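Local coordinates for protein salt-tolerant glutaminase (Micrococcus luteus, PDB 3IH8) that probably catalyses the hydrolysis of L-glutamine to L-glutamate and ammonium, as a salt-tolerant member of the glutaminase family, at residues 248-253 and 305-310; 88-93 and 107-112; 27-32 and 157-162. One frame throughout, in Å; residues are numbered along the deposited sequence.

Interaction 1: residues 248-253 and 305-310; sequences QWLADV and HLMDGD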
ATOM      1  N   GLN A 248       1.484  -6.051  12.916  1.00 28.96           N
ATOM      2  CA  GLN A 248       2.915  -6.327  12.945  1.00 33.19           C
ATOM      3  C   GLN A 248       3.410  -6.797  11.574  1.00 28.55           C
ATOM      4  O   GLN A 248       4.504  -6.434  11.141  1.00 26.90           O
ATOM      5  CB  GLN A 248       3.226  -7.389  14.015  1.00 41.23           C
ATOM      6  CG  GLN A 248       4.676  -7.875  14.028  1.00 50.49           C
ATOM      7  CD  GLN A 248       4.962  -8.929  12.957  1.00 59.25           C
ATOM      8  OE1 GLN A 248       6.041  -8.947  12.360  1.00 63.16           O
ATOM      9  NE2 GLN A 248       3.999  -9.818  12.723  1.00 58.82           N
ATOM     10  N   TRP A 249       2.599  -7.602  10.896  1.00 25.53           N
ATOM     11  CA  TRP A 249       2.969  -8.123   9.585  1.00 23.55           C
ATOM     12  C   TRP A 249       3.027  -7.012   8.532  1.00 24.75           C
ATOM     13  O   TRP A 249       3.938  -6.983   7.705  1.00 23.91           O
ATOM     14  CB  TRP A 249       1.978  -9.222   9.165  1.00 22.05           C
ATOM     15  CG  TRP A 249       2.237  -9.794   7.789  1.00 25.77           C
ATOM     16  CD1 TRP A 249       1.788  -9.302   6.591  1.00 22.92           C
ATOM     17  CD2 TRP A 249       3.033 -10.946   7.474  1.00 25.80           C
ATOM     18  NE1 TRP A 249       2.259 -10.078   5.552  1.00 25.52           N
ATOM     19  CE2 TRP A 249       3.025 -11.091   6.067  1.00 26.75           C
ATOM     20  CE3 TRP A 249       3.755 -11.864   8.243  1.00 29.32           C
ATOM     21  CZ2 TRP A 249       3.710 -12.123   5.414  1.00 27.67           C
ATOM     22  CZ3 TRP A 249       4.440 -12.894   7.589  1.00 30.33           C
ATOM     23  CH2 TRP A 249       4.410 -13.009   6.187  1.00 27.27           C
ATOM     24  N   LEU A 250       2.064  -6.092   8.566  1.00 23.87           N
ATOM     25  CA  LEU A 250       2.053  -4.994   7.603  1.00 21.48           C
ATOM     26  C   LEU A 250       3.334  -4.194   7.792  1.00 20.12           C
ATOM     27  O   LEU A 250       4.049  -3.892   6.837  1.00 16.70           O
ATOM     28  CB  LEU A 250       0.850  -4.071   7.844  1.00 21.11           C
ATOM     29  CG  LEU A 250       0.332  -3.217   6.665  1.00 28.17           C
ATOM     30  CD1 LEU A 250      -0.448  -2.037   7.214  1.00 21.91           C
ATOM     31  CD2 LEU A 250       1.465  -2.723   5.780  1.00 30.91           C
ATOM     32  N   ALA A 251       3.630  -3.875   9.046  1.00 20.68           N
ATOM     33  CA  ALA A 251       4.804  -3.067   9.357  1.00 24.20           C
ATOM     34  C   ALA A 251       6.138  -3.716   9.002  1.00 26.24           C
ATOM     35  O   ALA A 251       6.931  -3.145   8.254  1.00 26.93           O
ATOM     36  CB  ALA A 251       4.795  -2.673  10.846  1.00 20.84           C
ATOM     37  N   ASP A 252       6.364  -4.917   9.520  1.00 25.15           N
ATOM     38  CA  ASP A 252       7.621  -5.616   9.305  1.00 29.19           C
ATOM     39  C   ASP A 252       7.836  -6.371   7.996  1.00 26.91           C
ATOM     40  O   ASP A 252       8.978  -6.639   7.633  1.00 26.42           O
ATOM     41  CB  ASP A 252       7.871  -6.537  10.502  1.00 32.93           C
ATOM     42  CG  ASP A 252       8.063  -5.752  11.798  1.00 37.56           C
ATOM     43  OD1 ASP A 252       7.852  -6.346  12.880  1.00 41.54           O
ATOM     44  OD2 ASP A 252       8.426  -4.543  11.724  1.00 32.77           O
ATOM     45  N   VAL A 253       6.759  -6.712   7.293  1.00 26.63           N
ATOM     46  CA  VAL A 253       6.862  -7.428   6.019  1.00 23.79           C
ATOM     47  C   VAL A 253       6.284  -6.547   4.911  1.00 22.55           C
ATOM     48  O   VAL A 253       6.895  -6.357   3.863  1.00 20.48           O
ATOM     49  CB  VAL A 253       6.096  -8.764   6.072  1.00 28.00           C
ATOM     50  CG1 VAL A 253       6.177  -9.479   4.723  1.00 25.64           C
ATOM     51  CG2 VAL A 253       6.666  -9.633   7.170  1.00 29.91           C
ATOM     52  N   HIS A 305       7.900  -3.364  -0.146  1.00 33.26           N
ATOM     53  CA  HIS A 305       6.958  -3.081   0.915  1.00 27.73           C
ATOM     54  C   HIS A 305       5.797  -2.269   0.367  1.00 26.14           C
ATOM     55  O   HIS A 305       5.981  -1.400  -0.485  1.00 26.80           O
ATOM     56  CB  HIS A 305       7.675  -2.321   2.039  1.00 20.53           C
ATOM     57  CG  HIS A 305       6.933  -2.320   3.337  1.00 11.39           C
ATOM     58  ND1 HIS A 305       5.726  -1.673   3.506  1.00 12.11           N
ATOM     59  CD2 HIS A 305       7.220  -2.900   4.525  1.00 13.36           C
ATOM     60  CE1 HIS A 305       5.303  -1.854   4.743  1.00 14.94           C
ATOM     61  NE2 HIS A 305       6.190  -2.596   5.384  1.00 19.11           N
ATOM     62  N   LEU A 306       4.602  -2.567   0.857  1.00 25.16           N
ATOM     63  CA  LEU A 306       3.395  -1.872   0.432  1.00 26.75           C
ATOM     64  C   LEU A 306       3.520  -0.352   0.593  1.00 27.18           C
ATOM     65  O   LEU A 306       2.888   0.400  -0.132  1.00 27.96           O
ATOM     66  CB  LEU A 306       2.198  -2.384   1.243  1.00 28.14           C
ATOM     67  CG  LEU A 306       0.793  -1.890   0.902  1.00 32.09           C
ATOM     68  CD1 LEU A 306       0.416  -2.255  -0.543  1.00 29.51           C
ATOM     69  CD2 LEU A 306      -0.182  -2.516   1.887  1.00 34.13           C
ATOM     70  N   MET A 307       4.340   0.103   1.535  1.00 26.36           N
ATOM     71  CA  MET A 307       4.493   1.538   1.746  1.00 27.15           C
ATOM     72  C   MET A 307       5.548   2.206   0.864  1.00 33.07           C
ATOM     73  O   MET A 307       5.899   3.357   1.090  1.00 36.76           O
ATOM     74  CB  MET A 307       4.809   1.830   3.213  1.00 23.29           C
ATOM     75  CG  MET A 307       3.746   1.358   4.198  1.00 26.45           C
ATOM     76  SD  MET A 307       2.069   1.874   3.738  1.00 33.83           S
ATOM     77  CE  MET A 307       1.108   0.608   4.497  1.00 30.48           C
ATOM     78  N   ASP A 308       6.052   1.491  -0.138  1.00 34.14           N
ATOM     79  CA  ASP A 308       7.058   2.044  -1.046  1.00 35.98           C
ATOM     80  C   ASP A 308       6.487   3.130  -1.948  1.00 41.43           C
ATOM     81  O   ASP A 308       5.350   3.033  -2.417  1.00 42.23           O
ATOM     82  CB  ASP A 308       7.615   0.946  -1.939  1.00 36.50           C
ATOM     83  CG  ASP A 308       8.410  -0.079  -1.177  1.00 40.82           C
ATOM     84  OD1 ASP A 308       8.511  -1.233  -1.665  1.00 37.36           O
ATOM     85  OD2 ASP A 308       8.945   0.275  -0.101  1.00 44.27           O
ATOM     86  N   GLY A 309       7.281   4.162  -2.203  1.00 48.18           N
ATOM     87  CA  GLY A 309       6.824   5.234  -3.070  1.00 53.36           C
ATOM     88  C   GLY A 309       7.154   4.929  -4.524  1.00 56.78           C
ATOM     89  O   GLY A 309       7.519   5.823  -5.283  1.00 61.06           O
ATOM     90  N   ASP A 310       7.012   3.664  -4.912  1.00 55.51           N
ATOM     91  CA  ASP A 310       7.309   3.224  -6.275  1.00 54.54           C
ATOM     92  C   ASP A 310       6.197   3.600  -7.270  1.00 50.64           C
ATOM     93  O   ASP A 310       5.425   2.744  -7.709  1.00 51.72           O
ATOM     94  CB  ASP A 310       7.527   1.707  -6.273  1.00 54.28           C
ATOM     95  CG  ASP A 310       8.233   1.219  -7.518  1.00 59.06           C
ATOM     96  OD1 ASP A 310       7.793   1.576  -8.630  1.00 63.66           O
ATOM     97  OD2 ASP A 310       9.225   0.475  -7.387  1.00 60.44           O
TER

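Interaction 2: residues 88-93 and 107-112; sequences GLNPSG and RPDNAM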
ATOM      1  N   GLY A  88     -18.095  -8.807   6.756  1.00 27.71           N
ATOM      2  CA  GLY A  88     -17.505  -7.553   7.194  1.00 26.84           C
ATOM      3  C   GLY A  88     -16.106  -7.317   6.639  1.00 27.98           C
ATOM      4  O   GLY A  88     -15.642  -8.041   5.757  1.00 26.58           O
ATOM      5  N   LEU A  89     -15.429  -6.301   7.170  1.00 29.55           N
ATOM      6  CA  LEU A  89     -14.085  -5.936   6.729  1.00 28.98           C
ATOM      7  C   LEU A  89     -13.216  -5.674   7.953  1.00 30.90           C
ATOM      8  O   LEU A  89     -12.227  -4.940   7.888  1.00 32.30           O
ATOM      9  CB  LEU A  89     -14.146  -4.671   5.861  1.00 26.65           C
ATOM     10  CG  LEU A  89     -14.961  -4.728   4.557  1.00 27.76           C
ATOM     11  CD1 LEU A  89     -15.543  -3.346   4.251  1.00 23.69           C
ATOM     12  CD2 LEU A  89     -14.084  -5.232   3.399  1.00 19.53           C
ATOM     13  N   ASN A  90     -13.593  -6.273   9.074  1.00 31.01           N
ATOM     14  CA  ASN A  90     -12.846  -6.084  10.310  1.00 32.11           C
ATOM     15  C   ASN A  90     -11.904  -7.237  10.593  1.00 29.42           C
ATOM     16  O   ASN A  90     -12.284  -8.408  10.519  1.00 30.07           O
ATOM     17  CB  ASN A  90     -13.803  -5.933  11.492  1.00 38.10           C
ATOM     18  CG  ASN A  90     -14.934  -4.979  11.198  1.00 48.18           C
ATOM     19  OD1 ASN A  90     -14.713  -3.809  10.859  1.00 47.32           O
ATOM     20  ND2 ASN A  90     -16.161  -5.471  11.318  1.00 53.60           N
ATOM     21  N   PRO A  91     -10.653  -6.921  10.930  1.00 25.55           N
ATOM     22  CA  PRO A  91      -9.715  -8.007  11.217  1.00 27.30           C
ATOM     23  C   PRO A  91     -10.039  -8.671  12.559  1.00 24.62           C
ATOM     24  O   PRO A  91     -10.673  -8.062  13.426  1.00 24.45           O
ATOM     25  CB  PRO A  91      -8.363  -7.297  11.217  1.00 30.05           C
ATOM     26  CG  PRO A  91      -8.705  -5.912  11.678  1.00 26.77           C
ATOM     27  CD  PRO A  91      -9.985  -5.607  10.951  1.00 23.31           C
ATOM     28  N   SER A  92      -9.637  -9.928  12.713  1.00 24.40           N
ATOM     29  CA  SER A  92      -9.862 -10.644  13.964  1.00 27.07           C
ATOM     30  C   SER A  92      -9.167 -12.000  13.956  1.00 26.21           C
ATOM     31  O   SER A  92      -8.683 -12.444  12.916  1.00 24.74           O
ATOM     32  CB  SER A  92     -11.363 -10.830  14.216  1.00 31.48           C
ATOM     33  OG  SER A  92     -11.854 -12.014  13.628  1.00 31.84           O
ATOM     34  N   GLY A  93      -9.101 -12.636  15.128  1.00 26.28           N
ATOM     35  CA  GLY A  93      -8.490 -13.949  15.235  1.00 23.93           C
ATOM     36  C   GLY A  93      -9.456 -14.981  14.670  1.00 26.77           C
ATOM     37  O   GLY A  93     -10.631 -14.686  14.474  1.00 26.96           O
ATOM     38  N   ARG A 107     -23.000 -10.558  10.660  1.00 46.17           N
ATOM     39  CA  ARG A 107     -22.077 -10.896   9.591  1.00 40.92           C
ATOM     40  C   ARG A 107     -20.702 -11.176  10.169  1.00 34.15           C
ATOM     41  O   ARG A 107     -20.253 -10.491  11.087  1.00 31.52           O
ATOM     42  CB  ARG A 107     -22.007  -9.783   8.532  1.00 44.21           C
ATOM     43  CG  ARG A 107     -21.672  -8.388   9.039  1.00 48.75           C
ATOM     44  CD  ARG A 107     -22.362  -7.333   8.166  1.00 49.45           C
ATOM     45  NE  ARG A 107     -21.533  -6.789   7.091  1.00 45.92           N
ATOM     46  CZ  ARG A 107     -20.692  -5.769   7.243  1.00 43.40           C
ATOM     47  NH1 ARG A 107     -20.564  -5.188   8.424  1.00 41.50           N
ATOM     48  NH2 ARG A 107     -19.994  -5.309   6.207  1.00 42.22           N
ATOM     49  N   PRO A 108     -20.035 -12.228   9.674  1.00 28.46           N
ATOM     50  CA  PRO A 108     -18.699 -12.533  10.190  1.00 25.31           C
ATOM     51  C   PRO A 108     -17.784 -11.350   9.876  1.00 23.37           C
ATOM     52  O   PRO A 108     -18.043 -10.598   8.932  1.00 20.96           O
ATOM     53  CB  PRO A 108     -18.325 -13.817   9.447  1.00 25.06           C
ATOM     54  CG  PRO A 108     -19.169 -13.758   8.181  1.00 26.07           C
ATOM     55  CD  PRO A 108     -20.473 -13.232   8.690  1.00 26.66           C
ATOM     56  N   ASP A 109     -16.731 -11.190  10.676  1.00 24.64           N
ATOM     57  CA  ASP A 109     -15.779 -10.083  10.543  1.00 22.66           C
ATOM     58  C   ASP A 109     -15.140  -9.852   9.180  1.00 21.52           C
ATOM     59  O   ASP A 109     -15.107  -8.720   8.695  1.00 21.01           O
ATOM     60  CB  ASP A 109     -14.677 -10.216  11.594  1.00 25.65           C
ATOM     61  CG  ASP A 109     -15.109  -9.710  12.962  1.00 33.98           C
ATOM     62  OD1 ASP A 109     -15.787  -8.667  13.011  1.00 35.36           O
ATOM     63  OD2 ASP A 109     -14.762 -10.334  13.991  1.00 40.60           O
ATOM     64  N   ASN A 110     -14.611 -10.904   8.566  1.00 21.81           N
ATOM     65  CA  ASN A 110     -13.986 -10.752   7.260  1.00 21.28           C
ATOM     66  C   ASN A 110     -13.912 -12.058   6.475  1.00 25.71           C
ATOM     67  O   ASN A 110     -14.176 -13.143   7.011  1.00 27.95           O
ATOM     68  CB  ASN A 110     -12.583 -10.128   7.404  1.00 13.83           C
ATOM     69  CG  ASN A 110     -11.649 -10.968   8.239  1.00 18.39           C
ATOM     70  OD1 ASN A 110     -11.479 -10.733   9.432  1.00 25.47           O
ATOM     71  ND2 ASN A 110     -11.030 -11.954   7.617  1.00 20.59           N
ATOM     72  N   ALA A 111     -13.552 -11.948   5.199  1.00 25.36           N
ATOM     73  CA  ALA A 111     -13.470 -13.109   4.313  1.00 25.81           C
ATOM     74  C   ALA A 111     -12.268 -14.025   4.557  1.00 25.77           C
ATOM     75  O   ALA A 111     -12.211 -15.130   4.018  1.00 24.29           O
ATOM     76  CB  ALA A 111     -13.470 -12.641   2.859  1.00 24.64           C
ATOM     77  N   MET A 112     -11.311 -13.577   5.366  1.00 24.01           N
ATOM     78  CA  MET A 112     -10.115 -14.372   5.639  1.00 22.58           C
ATOM     79  C   MET A 112     -10.302 -15.421   6.736  1.00 22.57           C
ATOM     80  O   MET A 112      -9.562 -16.409   6.795  1.00 23.59           O
ATOM     81  CB  MET A 112      -8.940 -13.446   5.986  1.00 23.85           C
ATOM     82  CG  MET A 112      -8.541 -12.507   4.831  1.00 27.63           C
ATOM     83  SD  MET A 112      -8.170 -13.412   3.292  1.00 30.06           S
ATOM     84  CE  MET A 112      -9.671 -13.164   2.349  1.00 28.96           C
TER
HETATM   85  O   HOH W   1     -13.919  -9.168   4.125  1.00 23.74           O
HETATM   86  O   HOH W   2     -12.626  -8.677  15.944  1.00 51.55           O

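Interaction 3: residues 27-32 and 157-162; sequences YIPVLA and YESEMA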
ATOM      1  N   TYR A  27      -4.171 -32.537  12.209  1.00 49.65           N
ATOM      2  CA  TYR A  27      -5.584 -32.898  12.277  1.00 52.06           C
ATOM      3  C   TYR A  27      -6.066 -33.954  11.270  1.00 55.92           C
ATOM      4  O   TYR A  27      -7.125 -34.562  11.461  1.00 57.55           O
ATOM      5  CB  TYR A  27      -6.442 -31.631  12.188  1.00 52.39           C
ATOM      6  CG  TYR A  27      -6.700 -31.112  10.795  1.00 51.95           C
ATOM      7  CD1 TYR A  27      -7.777 -31.584  10.048  1.00 51.92           C
ATOM      8  CD2 TYR A  27      -5.896 -30.121  10.236  1.00 49.68           C
ATOM      9  CE1 TYR A  27      -8.055 -31.081   8.780  1.00 48.81           C
ATOM     10  CE2 TYR A  27      -6.166 -29.610   8.967  1.00 47.82           C
ATOM     11  CZ  TYR A  27      -7.250 -30.096   8.247  1.00 47.36           C
ATOM     12  OH  TYR A  27      -7.544 -29.596   7.001  1.00 47.43           O
ATOM     13  N   ILE A  28      -5.305 -34.171  10.203  1.00 55.87           N
ATOM     14  CA  ILE A  28      -5.660 -35.190   9.218  1.00 56.54           C
ATOM     15  C   ILE A  28      -4.404 -35.861   8.680  1.00 58.82           C
ATOM     16  O   ILE A  28      -3.408 -35.198   8.392  1.00 60.19           O
ATOM     17  CB  ILE A  28      -6.477 -34.625   8.030  1.00 54.98           C
ATOM     18  CG1 ILE A  28      -5.830 -33.352   7.489  1.00 51.99           C
ATOM     19  CG2 ILE A  28      -7.913 -34.395   8.454  1.00 56.05           C
ATOM     20  CD1 ILE A  28      -6.519 -32.815   6.257  1.00 49.16           C
ATOM     21  N   PRO A  29      -4.442 -37.195   8.534  1.00 59.45           N
ATOM     22  CA  PRO A  29      -3.317 -37.997   8.040  1.00 59.44           C
ATOM     23  C   PRO A  29      -2.718 -37.548   6.707  1.00 57.09           C
ATOM     24  O   PRO A  29      -1.500 -37.566   6.535  1.00 56.77           O
ATOM     25  CB  PRO A  29      -3.901 -39.408   7.977  1.00 61.45           C
ATOM     26  CG  PRO A  29      -5.366 -39.162   7.746  1.00 61.79           C
ATOM     27  CD  PRO A  29      -5.642 -38.033   8.699  1.00 60.89           C
ATOM     28  N   VAL A  30      -3.568 -37.145   5.769  1.00 54.54           N
ATOM     29  CA  VAL A  30      -3.083 -36.706   4.470  1.00 52.01           C
ATOM     30  C   VAL A  30      -2.076 -35.567   4.639  1.00 53.10           C
ATOM     31  O   VAL A  30      -1.069 -35.512   3.932  1.00 56.65           O
ATOM     32  CB  VAL A  30      -4.246 -36.251   3.555  1.00 50.25           C
ATOM     33  CG1 VAL A  30      -4.998 -35.092   4.190  1.00 48.39           C
ATOM     34  CG2 VAL A  30      -3.701 -35.859   2.188  1.00 51.19           C
ATOM     35  N   LEU A  31      -2.345 -34.663   5.577  1.00 49.45           N
ATOM     36  CA  LEU A  31      -1.440 -33.549   5.837  1.00 45.11           C
ATOM     37  C   LEU A  31      -0.449 -33.924   6.927  1.00 44.14           C
ATOM     38  O   LEU A  31       0.697 -33.465   6.933  1.00 45.12           O
ATOM     39  CB  LEU A  31      -2.225 -32.307   6.272  1.00 43.26           C
ATOM     40  CG  LEU A  31      -3.190 -31.732   5.231  1.00 41.99           C
ATOM     41  CD1 LEU A  31      -3.784 -30.422   5.738  1.00 38.44           C
ATOM     42  CD2 LEU A  31      -2.441 -31.510   3.921  1.00 40.99           C
ATOM     43  N   ALA A  32      -0.889 -34.766   7.855  1.00 43.13           N
ATOM     44  CA  ALA A  32      -0.038 -35.197   8.960  1.00 44.63           C
ATOM     45  C   ALA A  32       1.125 -36.039   8.471  1.00 45.49           C
ATOM     46  O   ALA A  32       2.226 -35.973   9.018  1.00 43.65           O
ATOM     47  CB  ALA A  32      -0.850 -36.006   9.951  1.00 47.05           C
ATOM     48  N   TYR A 157     -10.134 -33.967   0.606  1.00 35.46           N
ATOM     49  CA  TYR A 157     -11.501 -33.543   0.865  1.00 38.21           C
ATOM     50  C   TYR A 157     -12.178 -34.479   1.867  1.00 40.57           C
ATOM     51  O   TYR A 157     -12.580 -34.059   2.956  1.00 39.31           O
ATOM     52  CB  TYR A 157     -12.303 -33.533  -0.434  1.00 38.52           C
ATOM     53  CG  TYR A 157     -13.795 -33.480  -0.222  1.00 39.38           C
ATOM     54  CD1 TYR A 157     -14.430 -32.293   0.148  1.00 40.87           C
ATOM     55  CD2 TYR A 157     -14.579 -34.629  -0.378  1.00 37.41           C
ATOM     56  CE1 TYR A 157     -15.809 -32.249   0.355  1.00 39.79           C
ATOM     57  CE2 TYR A 157     -15.954 -34.595  -0.173  1.00 36.39           C
ATOM     58  CZ  TYR A 157     -16.564 -33.405   0.190  1.00 40.12           C
ATOM     59  OH  TYR A 157     -17.925 -33.371   0.382  1.00 41.65           O
ATOM     60  N   GLU A 158     -12.302 -35.749   1.493  1.00 41.93           N
ATOM     61  CA  GLU A 158     -12.948 -36.724   2.363  1.00 45.80           C
ATOM     62  C   GLU A 158     -12.306 -36.785   3.738  1.00 41.10           C
ATOM     63  O   GLU A 158     -12.999 -36.905   4.754  1.00 39.88           O
ATOM     64  CB  GLU A 158     -12.926 -38.114   1.723  1.00 52.85           C
ATOM     65  CG  GLU A 158     -13.687 -38.184   0.415  1.00 62.42           C
ATOM     66  CD  GLU A 158     -13.985 -39.604  -0.004  1.00 70.87           C
ATOM     67  OE1 GLU A 158     -14.770 -40.274   0.700  1.00 73.32           O
ATOM     68  OE2 GLU A 158     -13.430 -40.052  -1.031  1.00 75.40           O
ATOM     69  N   SER A 159     -10.982 -36.696   3.768  1.00 37.82           N
ATOM     70  CA  SER A 159     -10.253 -36.740   5.022  1.00 38.64           C
ATOM     71  C   SER A 159     -10.681 -35.561   5.912  1.00 38.33           C
ATOM     72  O   SER A 159     -10.850 -35.710   7.128  1.00 36.58           O
ATOM     73  CB  SER A 159      -8.749 -36.696   4.740  1.00 41.00           C
ATOM     74  OG  SER A 159      -7.997 -36.985   5.907  1.00 47.45           O
ATOM     75  N   GLU A 160     -10.873 -34.398   5.294  1.00 37.50           N
ATOM     76  CA  GLU A 160     -11.289 -33.199   6.007  1.00 38.52           C
ATOM     77  C   GLU A 160     -12.726 -33.319   6.506  1.00 37.50           C
ATOM     78  O   GLU A 160     -13.020 -32.961   7.649  1.00 38.46           O
ATOM     79  CB  GLU A 160     -11.178 -31.972   5.098  1.00 40.18           C
ATOM     80  CG  GLU A 160     -11.727 -30.687   5.713  1.00 42.73           C
ATOM     81  CD  GLU A 160     -10.633 -29.735   6.164  1.00 48.83           C
ATOM     82  OE1 GLU A 160      -9.884 -29.232   5.294  1.00 49.80           O
ATOM     83  OE2 GLU A 160     -10.522 -29.492   7.385  1.00 50.03           O
ATOM     84  N   MET A 161     -13.614 -33.819   5.650  1.00 34.01           N
ATOM     85  CA  MET A 161     -15.022 -33.964   6.008  1.00 34.97           C
ATOM     86  C   MET A 161     -15.265 -34.828   7.242  1.00 37.07           C
ATOM     87  O   MET A 161     -16.199 -34.580   8.001  1.00 38.87           O
ATOM     88  CB  MET A 161     -15.825 -34.539   4.838  1.00 33.16           C
ATOM     89  CG  MET A 161     -15.991 -33.601   3.653  1.00 35.07           C
ATOM     90  SD  MET A 161     -16.781 -32.033   4.076  1.00 38.35           S
ATOM     91  CE  MET A 161     -18.479 -32.517   4.220  1.00 37.99           C
ATOM     92  N   ALA A 162     -14.426 -35.841   7.444  1.00 35.76           N
ATOM     93  CA  ALA A 162     -14.579 -36.723   8.594  1.00 35.69           C
ATOM     94  C   ALA A 162     -14.349 -35.992   9.917  1.00 34.77           C
ATOM     95  O   ALA A 162     -14.714 -36.492  10.982  1.00 35.41           O
ATOM     96  CB  ALA A 162     -13.617 -37.909   8.481  1.00 37.11           C
TER

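Interaction 1: residues 248-253 and 305-310
The end of helix 246-252 lies against a type I beta turn from His-305 to Asp-308, with Leu-250 CA 7.9 Å from Leu-306 CA and Val-253 CA 6.7 Å from His-305 CA. The imidazole of His-305 reaches the carbonyls at the helix end. Its NE2 gives a hydrogen bond to Ala-251 O at 3.0 Å, with an N-H...O angle of 152°. The acceptor lies close to the ring plane, but the donor sits well above the carbonyl plane of Ala-251. The other ring nitrogen works inside the turn: ND1 accepts a hydrogen bond from the backbone N of Met-307 at 3.0 Å, in the ring plane and nearly straight at 170°. In-plane bonds at both ring nitrogens hold the rotation of the ring.

Beside it lies an apolar patch. Leu-250 CD2 meets Met-307 CE at 3.6 Å and Leu-306 CD2 at 4.2 Å. The side chains of Leu-250 and Met-307 cross at about a right angle.

Thr-238 of helix 227-240 touches both Leu-250 and Leu-306. Val-253 O accepts a hydrogen bond from Ser-299 OG of helix 289-302. Met-307 also packs on Ser-235 of the second subunit, and the turn lies on the chain's way to strand 317-322.

Interaction 2: residues 88-93 and 107-112
Gly-88 and Pro-108 join the two loops through the backbone. Gly-88 N gives a hydrogen bond to Pro-108 O at 2.8 Å, with an N-H...O angle of 160°. Asn-110 CA makes a CH...O contact of 3.5 Å with Gly-88 O. Further along, Asn-90 N bonds to Asp-109 O, although the position of that oxygen is less certain. The guanidinium of Arg-107 folds over Gly-88, and Gly-88 CA sits above one face, nearest NH2 at 3.5 Å. Bends at chi2 and chi3 bring the group back over the glycine.

The Asp-109 side chain lies between two residues of 88-93. Its OD1 is 3.6 Å from Asn-90 ND2, with the amide and carboxylate planes 79° apart. Its OD2 is 3.4 Å from both CB and OG of Ser-92. The hydroxyl of Ser-92 donates to Gly-93 O.

Two waters complete the seam. One donates to Gly-88 O at 2.6 Å and accepts from Ala-111 N at 3.0 Å. The other donates to Pro-91 O and, weakly, to Asp-109 OD2.

Outer partners set the polar ends. Asn-90 ND2 bonds to Glu-104 OE1, and Arg-107 NE to Asp-84 O. Leu-89 packs on Tyr-71 and Val-236, and on Ala-251 of the second subunit.

This is loop-to-loop pairing in the helical part of a beta-lactamase-like fold. Segment 107-112 leads into helix 114-123, whose Asn-114 binds L-glutamate. Met-112 O accepts a hydrogen bond from Lys-67 NZ, a lysine consistent with the SxxK motif of that clan.

Interaction 3: residues 27-32 and 157-162
Tyr-27 and Glu-160 make the polar part of the contact. The phenol OH of Tyr-27 gives a weak hydrogen bond to Glu-160 OE1 at 2.9 Å. OE2 is almost as near the hydroxyl, at 3.0 Å, and lies 3.2 Å from Tyr-27 CE1. The carboxylate is tilted 30° from the ring plane. The Glu-160 chain leaves the helix with CG opposite the backbone N (chi1 174°) and then bends at chi2, which carries its end to the tyrosine.

The van der Waals part centres on Ser-159. Its OG lies 3.5 Å from Ile-28 CB. Pro-29 CD and Val-30 CG1 approach the same oxygen at 3.8 and 3.9 Å. Ile-28 CG2 also rests on Ser-159 O, at 3.5 Å. Ile-28 is the N-cap residue of helix 29-32, and the start of that short helix abuts helix 154-161. Val-163 touches both Tyr-27 and Ile-28 from the following loop.

Glu-160 binds L-glutamate in this protein, and Tyr-27 lies close to Val-261, another ligand-binding residue. Gln-63 and Val-192 also touch the Glu-160 side chain. The weak bond suggests that the phenol steadies the carboxylate only in part at the edge of the substrate pocket.

In the fold
The three contacts differ in burial. Interaction 1 is buried, interaction 2 is partly buried and interaction 3 lies at the surface. Interactions 1 and 2 both touch the second subunit and both pack on helix 227-240; their centres are about 21 Å apart. Interaction 3 touches no other chain of the assembly and joins two helices at the pocket. Its centre is about 35 Å from that of interaction 1. The chemistry follows the place: an imidazole-to-carbonyl bond with apolar packing inside, backbone pairing with waters between the loops, and a weak phenol-carboxylate bond at the surface. Of the three, only interaction 3 contains a residue known to bind L-glutamate.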